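Local coordinates for iron-sulfur cluster assembly protein CyaY (Psychromonas ingrahamii, PDB 4HS5) that probably takes part in iron-sulfur cluster assembly, possibly as a regulator, and belongs to the iron-binding frataxin family, at residues L60-E64 / N65-Y69. Numbering follows the deposited sequence.
Sequences LATLE and NGHHY
L60 lays its CB near one corner of the Y69 ring, 3.9 Å from CE2, while CD2 reaches the phenol oxygen of the same tyrosine. With CG anti to the backbone N (chi1 167°), the leucine branch lies on the face of the sheet that also carries H67 and Y69, where each of the three touches F88 of helix 85-97. The backbones of strands 57-61 and 66-72 form an antiparallel hairpin: L60 and H67 are a hydrogen-bonded pair, with L60 N giving to H67 O (2.9 Å) and H67 N to L60 O, and A61 and G66 make the next, non-hydrogen-bonded pair. T62 N binds N65 O, the donor lying nearly on the carbonyl axis, and closes the turn.

Inside that turn, T62 OG1 sits between its own backbone N and carbonyl carbon (chi1 63°), facing the returning chain. It accepts a nearly straight bond from N65 N (3.1 Å, 167° at the hydrogen) and a longer one from E64 N (3.3 Å), the latter defining an ST turn. A water 2.7 Å from OG1 lies in the imidazole plane at the edge of H67 and bridges to NE2; ND1 is hydrogen-bonded to D78 OD2, so both ring nitrogens have partners. T62 CG2 comes within 4.1 Å of H67 CD2. A valine at T62 would probably leave the N-H groups of E64 and N65 without their acceptor and the bridging water without one hold. One hydroxyl thus ties the turn backbone together and, through water, links it to an imidazole whose rotation is probably fixed by polar partners at both nitrogens.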
# COMPACT_ATOMS: atom_id res chain seq x y z
N LEU A 60 -5.40 -2.73 -2.39
CA LEU A 60 -4.83 -1.63 -3.16
C LEU A 60 -5.59 -1.49 -4.47
O LEU A 60 -5.73 -2.47 -5.21
CB LEU A 60 -3.36 -1.90 -3.48
CG LEU A 60 -2.73 -0.98 -4.53
CD1 LEU A 60 -2.61 0.42 -4.00
CD2 LEU A 60 -1.36 -1.51 -4.95
N ALA A 61 -6.05 -0.28 -4.74
CA ALA A 61 -6.67 0.06 -6.02
C ALA A 61 -5.67 0.88 -6.82
O ALA A 61 -5.25 1.95 -6.39
CB ALA A 61 -7.92 0.85 -5.78
N THR A 62 -5.30 0.35 -7.98
CA THR A 62 -4.55 1.10 -8.97
C THR A 62 -5.56 1.73 -9.93
O THR A 62 -6.76 1.61 -9.72
CB THR A 62 -3.57 0.21 -9.76
OG1 THR A 62 -4.29 -0.77 -10.51
CG2 THR A 62 -2.59 -0.48 -8.82
N LEU A 63 -5.07 2.37 -10.98
CA LEU A 63 -5.96 2.93 -11.99
C LEU A 63 -6.77 1.84 -12.68
O LEU A 63 -7.89 2.09 -13.14
CB LEU A 63 -5.15 3.71 -13.03
CG LEU A 63 -4.72 5.08 -12.53
CD1 LEU A 63 -3.80 5.75 -13.52
CD2 LEU A 63 -5.96 5.92 -12.29
N GLU A 64 -6.20 0.65 -12.75
CA GLU A 64 -6.78 -0.44 -13.54
C GLU A 64 -7.59 -1.41 -12.69
O GLU A 64 -8.71 -1.78 -13.04
CB GLU A 64 -5.66 -1.22 -14.24
CG GLU A 64 -4.59 -0.35 -14.89
CD GLU A 64 -4.95 0.11 -16.29
OE1 GLU A 64 -6.07 -0.20 -16.76
OE2 GLU A 64 -4.11 0.77 -16.93
N ASN A 65 -7.01 -1.84 -11.57
CA ASN A 65 -7.53 -2.99 -10.86
C ASN A 65 -7.49 -2.87 -9.35
O ASN A 65 -6.75 -2.06 -8.79
CB ASN A 65 -6.76 -4.25 -11.27
CG ASN A 65 -7.02 -4.65 -12.70
OD1 ASN A 65 -6.12 -4.66 -13.53
ND2 ASN A 65 -8.27 -5.01 -12.99
N GLY A 66 -8.28 -3.71 -8.70
CA GLY A 66 -8.19 -3.89 -7.27
C GLY A 66 -7.31 -5.08 -6.98
O GLY A 66 -7.29 -6.06 -7.74
N HIS A 67 -6.57 -5.00 -5.88
CA HIS A 67 -5.66 -6.07 -5.48
C HIS A 67 -5.85 -6.35 -4.00
O HIS A 67 -5.97 -5.43 -3.21
CB HIS A 67 -4.21 -5.63 -5.72
CG HIS A 67 -3.89 -5.40 -7.16
ND1 HIS A 67 -3.48 -6.42 -8.00
CD2 HIS A 67 -3.95 -4.28 -7.92
CE1 HIS A 67 -3.29 -5.93 -9.21
NE2 HIS A 67 -3.57 -4.64 -9.19
N HIS A 68 -5.89 -7.64 -3.63
CA HIS A 68 -6.16 -8.03 -2.25
C HIS A 68 -4.99 -8.83 -1.71
O HIS A 68 -4.53 -9.77 -2.35
CB HIS A 68 -7.44 -8.87 -2.17
CG HIS A 68 -8.67 -8.15 -2.61
ND1 HIS A 68 -9.90 -8.75 -2.68
CD2 HIS A 68 -8.86 -6.86 -3.00
CE1 HIS A 68 -10.80 -7.88 -3.10
NE2 HIS A 68 -10.19 -6.72 -3.30
N TYR A 69 -4.51 -8.46 -0.53
CA TYR A 69 -3.28 -9.06 -0.01
C TYR A 69 -3.49 -9.72 1.33
O TYR A 69 -4.16 -9.16 2.20
CB TYR A 69 -2.19 -7.99 0.13
CG TYR A 69 -1.86 -7.28 -1.14
CD1 TYR A 69 -0.76 -7.63 -1.91
CD2 TYR A 69 -2.66 -6.23 -1.59
CE1 TYR A 69 -0.47 -6.97 -3.08
CE2 TYR A 69 -2.38 -5.55 -2.74
CZ TYR A 69 -1.28 -5.92 -3.49
OH TYR A 69 -1.02 -5.25 -4.65
O HOH W 1 -2.98 -2.96 -11.39